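Local coordinates for protein JSC1_58120g3 ([Leptolyngbya] sp. JSC-1, PDB 6XHG) that binds a linear tetrapyrrole (bilin) chromophore in a GAF domain and probably serves as a light-sensing photoreceptor module of cyanobacteriochrome type, at residues Ile40-Glu45 / Lys139-Leu144; Gly79-Asn84 / Cys129-Ile134. All coordinates share one frame; numbering follows the deposited sequence.

Contact 1 of 2, residues Ile40-Glu45 / Lys139-Leu144; sequences IYKFRE and KLWGLL. With BVX (3-[2-[(~{Z})-[5-[(4-ethenyl-3-methyl-5-oxidanylidene-pyrrol-2-ylidene)methyl]-3-(3-hydroxy-3-oxopropyl)-4-methyl-pyrrol-2-ylidene]methyl]-5-[(~{Z})-(3-ethyl-4-methyl-5-oxidanylidene-pyrrol-2-ylidene)methyl]-4-methyl-1~{H}-pyrrol-3-yl]propanoic acid), chain C.
Tyr-41 and Leu-143 form the hydrogen-bonded pair at the centre of an antiparallel ladder between two inner strands of the GAF-domain sheet. Tyr-41 N donates to Leu-143 O at 2.9 Å, Leu-143 N returns a bond to Tyr-41 O at 2.8 Å, and Phe-43 N to Trp-141 O adds a third. The Tyr-41 and Leu-143 side chains lie side by side, pointing the same way, on the chromophore face of the sheet. With CG anti to the backbone N (chi1 167°), the Tyr-41 ring sits under the vinyl group of BVX, whose CAB lies over one ring face, 3.6 Å from Tyr-41 CG; Leu-143 CD1 touches both that phenol ring and BVX C3B. Tyr-41 OH is taken up by Trp-68 O. Replacing Tyr-41 by alanine would probably open a gap beside the vinyl group and leave Trp-68 O without its phenol partner. Further along the same face, Phe-43 slots its CZ against Leu-143 CG at 3.6 Å and its CE2 against Leu-140 CG. The other face carries Trp-141. The extended Lys-42 chain runs over its six-membered ring as a CH-pi contact, Lys-42 CG being 4.1 Å from the centroid, while Ile-40 CG2 meets the indole at its edge, 3.8 Å from Trp-141 CZ3. Gly-142 CA comes within 3.0 Å of Tyr-41 O, and any CB on Gly-142 would run into that oxygen. On its other side strand 139-148 has a classic beta bulge, Trp-141 and Gly-142 both facing Ile-134, beside this antiparallel ladder of a bilin-binding GAF sheet.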
# COMPACT_ATOMS: atom_id res chain seq x y z
N ILE A 40 -1.41 3.84 5.24
CA ILE A 40 -0.08 4.40 5.04
C ILE A 40 0.83 3.85 6.13
O ILE A 40 0.49 3.94 7.32
CB ILE A 40 -0.10 5.93 5.03
CG1 ILE A 40 -0.88 6.44 3.83
CG2 ILE A 40 1.32 6.48 5.00
CD1 ILE A 40 -1.34 7.88 3.96
N TYR A 41 1.94 3.25 5.73
CA TYR A 41 2.85 2.57 6.63
C TYR A 41 4.24 3.18 6.47
O TYR A 41 4.71 3.33 5.34
CB TYR A 41 2.82 1.07 6.31
CG TYR A 41 3.88 0.17 6.88
CD1 TYR A 41 5.11 0.02 6.25
CD2 TYR A 41 3.64 -0.58 8.03
CE1 TYR A 41 6.08 -0.82 6.76
CE2 TYR A 41 4.60 -1.42 8.54
CZ TYR A 41 5.82 -1.54 7.90
OH TYR A 41 6.78 -2.38 8.40
N LYS A 42 4.87 3.55 7.58
CA LYS A 42 6.15 4.23 7.57
C LYS A 42 7.25 3.26 7.98
O LYS A 42 7.14 2.61 9.03
CB LYS A 42 6.13 5.44 8.50
CG LYS A 42 7.45 6.18 8.63
CD LYS A 42 7.29 7.43 9.48
CE LYS A 42 8.56 8.26 9.53
NZ LYS A 42 8.38 9.51 10.31
N PHE A 43 8.30 3.17 7.16
CA PHE A 43 9.46 2.35 7.49
C PHE A 43 10.26 2.96 8.63
O PHE A 43 10.47 4.17 8.68
CB PHE A 43 10.35 2.19 6.26
CG PHE A 43 9.87 1.15 5.29
CD1 PHE A 43 9.59 -0.14 5.71
CD2 PHE A 43 9.68 1.47 3.95
CE1 PHE A 43 9.13 -1.09 4.82
CE2 PHE A 43 9.23 0.52 3.06
CZ PHE A 43 8.95 -0.76 3.49
N ARG A 44 10.69 2.11 9.56
CA ARG A 44 11.76 2.47 10.48
C ARG A 44 13.11 2.38 9.77
O ARG A 44 13.19 2.02 8.59
CB ARG A 44 11.73 1.57 11.71
CG ARG A 44 10.35 1.41 12.32
CD ARG A 44 10.36 0.44 13.49
NE ARG A 44 9.00 0.08 13.89
CZ ARG A 44 8.70 -1.01 14.59
NH1 ARG A 44 9.65 -1.85 14.96
NH2 ARG A 44 7.44 -1.26 14.91
N GLU A 45 14.18 2.70 10.49
CA GLU A 45 15.51 2.70 9.88
C GLU A 45 15.95 1.30 9.45
O GLU A 45 16.80 1.18 8.57
CB GLU A 45 16.53 3.33 10.83
CG GLU A 45 16.51 2.81 12.27
CD GLU A 45 17.12 1.43 12.41
OE1 GLU A 45 18.08 1.13 11.66
OE2 GLU A 45 16.66 0.65 13.26
N LYS A 139 14.46 8.26 -1.58
CA LYS A 139 14.59 7.49 -0.35
C LYS A 139 13.28 6.73 -0.10
O LYS A 139 12.21 7.34 -0.07
CB LYS A 139 14.93 8.39 0.84
CG LYS A 139 15.59 7.63 1.97
CD LYS A 139 16.84 6.96 1.39
CE LYS A 139 17.72 6.29 2.44
NZ LYS A 139 17.04 5.13 3.07
N LEU A 140 13.37 5.42 0.07
CA LEU A 140 12.18 4.63 0.38
C LEU A 140 11.68 4.94 1.79
O LEU A 140 12.35 4.63 2.78
CB LEU A 140 12.49 3.14 0.23
CG LEU A 140 11.35 2.17 0.51
CD1 LEU A 140 10.16 2.45 -0.39
CD2 LEU A 140 11.81 0.72 0.37
N TRP A 141 10.49 5.55 1.88
CA TRP A 141 9.92 6.08 3.11
C TRP A 141 8.89 5.15 3.72
O TRP A 141 8.82 5.02 4.95
CB TRP A 141 9.29 7.46 2.84
CG TRP A 141 8.66 8.11 4.05
CD1 TRP A 141 9.24 9.02 4.88
CD2 TRP A 141 7.31 7.93 4.52
NE1 TRP A 141 8.35 9.40 5.86
CE2 TRP A 141 7.16 8.75 5.66
CE3 TRP A 141 6.23 7.14 4.10
CZ2 TRP A 141 5.97 8.81 6.38
CZ3 TRP A 141 5.05 7.21 4.82
CH2 TRP A 141 4.93 8.03 5.94
N GLY A 142 8.08 4.49 2.90
CA GLY A 142 7.01 3.67 3.42
C GLY A 142 6.26 2.97 2.32
O GLY A 142 6.74 2.83 1.19
N LEU A 143 5.06 2.53 2.66
CA LEU A 143 4.20 1.76 1.77
C LEU A 143 2.78 2.31 1.82
O LEU A 143 2.29 2.71 2.88
CB LEU A 143 4.19 0.28 2.17
CG LEU A 143 5.53 -0.45 2.28
CD1 LEU A 143 5.35 -1.83 2.92
CD2 LEU A 143 6.20 -0.57 0.91
N LEU A 144 2.13 2.33 0.66
CA LEU A 144 0.70 2.59 0.57
C LEU A 144 0.02 1.27 0.24
O LEU A 144 0.32 0.67 -0.80
CB LEU A 144 0.40 3.64 -0.49
CG LEU A 144 -1.08 3.83 -0.84
CD1 LEU A 144 -1.84 4.42 0.34
CD2 LEU A 144 -1.24 4.71 -2.07
CHA BVX C . 7.61 -10.44 1.66
NA BVX C . 6.22 -8.83 3.13
C1A BVX C . 6.69 -9.26 1.94
C2A BVX C . 6.19 -8.42 0.97
C3A BVX C . 5.42 -7.48 1.58
C4A BVX C . 5.44 -7.74 2.94
CMA BVX C . 4.69 -6.37 0.83
CAA BVX C . 6.48 -8.53 -0.53
CBA BVX C . 7.75 -7.70 -0.80
CGA BVX C . 8.72 -8.45 -1.71
O1A BVX C . 8.39 -9.55 -2.22
O2A BVX C . 9.86 -7.96 -1.95
CHB BVX C . 4.75 -7.02 4.11
NB BVX C . 2.80 -5.89 3.28
C1B BVX C . 3.89 -6.01 4.07
C2B BVX C . 3.93 -4.91 4.89
C3B BVX C . 2.89 -4.11 4.60
C4B BVX C . 2.19 -4.71 3.58
CMB BVX C . 4.98 -4.63 5.97
OB BVX C . 1.20 -4.29 3.06
CAB BVX C . 2.58 -2.77 5.27
CBB BVX C . 1.35 -2.32 5.34
NC BVX C . 6.86 -11.84 6.88
C1C BVX C . 6.55 -11.75 8.20
C2C BVX C . 6.96 -12.91 8.82
C3C BVX C . 7.51 -13.70 7.88
C4C BVX C . 7.45 -13.04 6.68
CMC BVX C . 6.81 -13.24 10.30
OC BVX C . 6.02 -10.84 8.75
CAC BVX C . 8.09 -15.10 8.14
CBC BVX C . 9.62 -15.14 8.09
CHD BVX C . 7.91 -13.55 5.54
ND BVX C . 7.52 -11.63 3.78
C1D BVX C . 8.00 -12.85 4.18
C2D BVX C . 8.63 -13.43 3.11
C3D BVX C . 8.55 -12.59 2.06
C4D BVX C . 7.86 -11.46 2.47
CMD BVX C . 9.30 -14.80 3.12
CAD BVX C . 9.12 -12.85 0.66
CBD BVX C . 8.00 -13.07 -0.36
CGD BVX C . 7.08 -14.20 0.10
O1D BVX C . 7.55 -15.32 0.41
O2D BVX C . 5.84 -14.00 0.16
O HOH W 1 10.69 5.93 6.32

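Contact 2 of 2, residues Gly79-Asn84 / Cys129-Ile134; sequences GRFQQN and CAVVAI. With BVX (3-[2-[(~{Z})-[5-[(4-ethenyl-3-methyl-5-oxidanylidene-pyrrol-2-ylidene)methyl]-3-(3-hydroxy-3-oxopropyl)-4-methyl-pyrrol-2-ylidene]methyl]-5-[(~{Z})-(3-ethyl-4-methyl-5-oxidanylidene-pyrrol-2-ylidene)methyl]-4-methyl-1~{H}-pyrrol-3-yl]propanoic acid), chain C.
Phe-81 holds CG beside its backbone N and anti to the carbonyl carbon (chi1 -62°), which sends the ring inward to meet strand residues Val-131 and Ala-133. Arg-80, just before it, has CG between N and the carbonyl carbon (chi1 67°), which puts that CG over the centre of one Phe-81 ring face; the bend at chi3 (64°) then brings the guanidinium toward the bilin propionate. The Phe-81 ring enters edge first. Its CE1 lies 3.5 Å from Val-131 O, near the ring plane, and its CZ is 3.9 Å from Val-131 CG1, the two side chains crossing at about a right angle. Another part of the edge faces the chromophore, with Phe-81 CE2 3.5 Å from the methyl CMA of BVX. Closer to the backbone, Phe-81 CB packs on Ala-133 CB at 3.9 Å. Val-131 CG2 reaches the bilin as well, 3.2 Å from the lactam oxygen OB of BVX. One propionate oxygen is held by the backbone: Arg-80 N donates to BVX O2A at 3.1 Å in a nearly straight bond, whereas Arg-80 NH2 makes a weak hydrogen bond to BVX O1A. That NH2 also makes a salt bridge with Glu-96, and NH1 bonds Pro-86 O, which together fix the guanidinium beside the carboxylate. Residues 80-82 form a 3-10 segment within the loop between helix 71-75 and strand 87-89; it lies over strand 128-136, with Phe-87 and Leu-143 also touching Phe-81, while helix 157-178 covers Val-132 on the reverse face.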
# COMPACT_ATOMS: atom_id res chain seq x y z
N GLY A 79 13.11 -4.68 0.21
CA GLY A 79 12.73 -5.63 -0.82
C GLY A 79 12.52 -5.00 -2.18
O GLY A 79 13.16 -4.00 -2.56
N ARG A 80 11.51 -5.52 -2.89
CA ARG A 80 11.24 -5.09 -4.25
C ARG A 80 10.85 -3.62 -4.31
O ARG A 80 10.94 -3.01 -5.39
CB ARG A 80 10.12 -5.95 -4.83
CG ARG A 80 8.77 -5.72 -4.15
CD ARG A 80 7.64 -6.48 -4.83
NE ARG A 80 7.83 -7.93 -4.74
CZ ARG A 80 7.23 -8.81 -5.53
NH1 ARG A 80 6.40 -8.41 -6.47
NH2 ARG A 80 7.47 -10.11 -5.36
N PHE A 81 10.47 -3.04 -3.18
CA PHE A 81 10.00 -1.67 -3.18
C PHE A 81 11.15 -0.70 -3.43
O PHE A 81 10.91 0.45 -3.80
CB PHE A 81 9.29 -1.37 -1.87
CG PHE A 81 8.07 -2.22 -1.68
CD1 PHE A 81 6.97 -2.06 -2.50
CD2 PHE A 81 8.05 -3.21 -0.70
CE1 PHE A 81 5.85 -2.86 -2.34
CE2 PHE A 81 6.94 -4.00 -0.54
CZ PHE A 81 5.84 -3.83 -1.36
N GLN A 82 12.40 -1.15 -3.23
CA GLN A 82 13.52 -0.29 -3.58
C GLN A 82 13.57 -0.06 -5.09
O GLN A 82 14.10 0.96 -5.54
CB GLN A 82 14.84 -0.88 -3.08
CG GLN A 82 14.98 -0.87 -1.57
CD GLN A 82 15.23 0.52 -1.00
OE1 GLN A 82 15.29 1.51 -1.73
NE2 GLN A 82 15.37 0.60 0.32
N GLN A 83 13.03 -1.00 -5.87
CA GLN A 83 12.91 -0.86 -7.31
C GLN A 83 11.54 -0.36 -7.74
O GLN A 83 11.21 -0.42 -8.93
CB GLN A 83 13.22 -2.19 -8.00
CG GLN A 83 14.69 -2.58 -8.00
CD GLN A 83 15.19 -2.96 -6.62
OE1 GLN A 83 14.61 -3.81 -5.95
NE2 GLN A 83 16.27 -2.32 -6.18
N ASN A 84 10.73 0.12 -6.79
CA ASN A 84 9.36 0.57 -7.05
C ASN A 84 8.55 -0.51 -7.77
O ASN A 84 7.78 -0.25 -8.69
CB ASN A 84 9.35 1.87 -7.85
CG ASN A 84 8.00 2.58 -7.80
OD1 ASN A 84 7.17 2.28 -6.94
ND2 ASN A 84 7.78 3.51 -8.72
N CYS A 129 -4.42 -7.88 -1.09
CA CYS A 129 -3.63 -6.68 -0.86
C CYS A 129 -2.96 -6.17 -2.13
O CYS A 129 -2.39 -6.95 -2.90
CB CYS A 129 -2.55 -6.93 0.21
SG CYS A 129 -1.44 -8.32 -0.17
N ALA A 130 -2.98 -4.85 -2.30
CA ALA A 130 -2.18 -4.17 -3.31
C ALA A 130 -1.33 -3.14 -2.59
O ALA A 130 -1.86 -2.22 -1.96
CB ALA A 130 -3.07 -3.51 -4.37
N VAL A 131 -0.01 -3.28 -2.70
CA VAL A 131 0.95 -2.56 -1.87
C VAL A 131 1.97 -1.90 -2.78
O VAL A 131 2.56 -2.57 -3.64
CB VAL A 131 1.65 -3.48 -0.85
CG1 VAL A 131 2.46 -2.66 0.14
CG2 VAL A 131 0.64 -4.35 -0.13
N VAL A 132 2.19 -0.59 -2.59
CA VAL A 132 3.11 0.16 -3.43
C VAL A 132 4.00 1.03 -2.55
O VAL A 132 3.64 1.38 -1.41
CB VAL A 132 2.40 1.03 -4.48
CG1 VAL A 132 1.49 0.18 -5.36
CG2 VAL A 132 1.61 2.14 -3.80
N ALA A 133 5.16 1.38 -3.09
CA ALA A 133 6.16 2.14 -2.36
C ALA A 133 5.80 3.61 -2.28
O ALA A 133 5.29 4.20 -3.23
CB ALA A 133 7.54 1.97 -3.02
N ILE A 134 6.09 4.21 -1.13
CA ILE A 134 6.08 5.66 -0.97
C ILE A 134 7.53 6.12 -0.93
O ILE A 134 8.30 5.71 -0.05
CB ILE A 134 5.32 6.10 0.29
CG1 ILE A 134 3.85 5.69 0.20
CG2 ILE A 134 5.43 7.60 0.48
CD1 ILE A 134 3.11 5.83 1.50
CHA BVX C . 7.61 -10.44 1.66
NA BVX C . 6.22 -8.83 3.13
C1A BVX C . 6.69 -9.26 1.94
C2A BVX C . 6.19 -8.42 0.97
C3A BVX C . 5.42 -7.48 1.58
C4A BVX C . 5.44 -7.74 2.94
CMA BVX C . 4.69 -6.37 0.83
CAA BVX C . 6.48 -8.53 -0.53
CBA BVX C . 7.75 -7.70 -0.80
CGA BVX C . 8.72 -8.45 -1.71
O1A BVX C . 8.39 -9.55 -2.22
O2A BVX C . 9.86 -7.96 -1.95
CHB BVX C . 4.75 -7.02 4.11
NB BVX C . 2.80 -5.89 3.28
C1B BVX C . 3.89 -6.01 4.07
C2B BVX C . 3.93 -4.91 4.89
C3B BVX C . 2.89 -4.11 4.60
C4B BVX C . 2.19 -4.71 3.58
CMB BVX C . 4.98 -4.63 5.97
OB BVX C . 1.20 -4.29 3.06
CAB BVX C . 2.58 -2.77 5.27
CBB BVX C . 1.35 -2.32 5.34
NC BVX C . 6.86 -11.84 6.88
C1C BVX C . 6.55 -11.75 8.20
C2C BVX C . 6.96 -12.91 8.82
C3C BVX C . 7.51 -13.70 7.88
C4C BVX C . 7.45 -13.04 6.68
CMC BVX C . 6.81 -13.24 10.30
OC BVX C . 6.02 -10.84 8.75
CAC BVX C . 8.09 -15.10 8.14
CBC BVX C . 9.62 -15.14 8.09
CHD BVX C . 7.91 -13.55 5.54
ND BVX C . 7.52 -11.63 3.78
C1D BVX C . 8.00 -12.85 4.18
C2D BVX C . 8.63 -13.43 3.11
C3D BVX C . 8.55 -12.59 2.06
C4D BVX C . 7.86 -11.46 2.47
CMD BVX C . 9.30 -14.80 3.12
CAD BVX C . 9.12 -12.85 0.66
CBD BVX C . 8.00 -13.07 -0.36
CGD BVX C . 7.08 -14.20 0.10
O1D BVX C . 7.55 -15.32 0.41
O2D BVX C . 5.84 -14.00 0.16
O HOH W 2 5.81 0.30 -5.28

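Overall arrangement
Both contacts are largely buried and share the central sheet, since strands 139-148 and 128-136 are neighbours in it; probable hydrogen bonds from Leu-144 N to Val-132 O and from Ile-134 N to Gly-142 O join them. Along the chain, contact 2 is nested within the loop that contact 1 closes. Contact 1 is strand against strand, built on backbone hydrogen bonds and reaching the surface at Lys-42. Contact 2 is loop on sheet, held across its segments by apolar packing, while Arg-80 directs its backbone N to the chromophore propionate. Both reach the vinyl-bearing ring of BVX, contact 1 through its vinyl group and contact 2 at its lactam oxygen; contact 2 also meets a methyl and the propionate of the next ring.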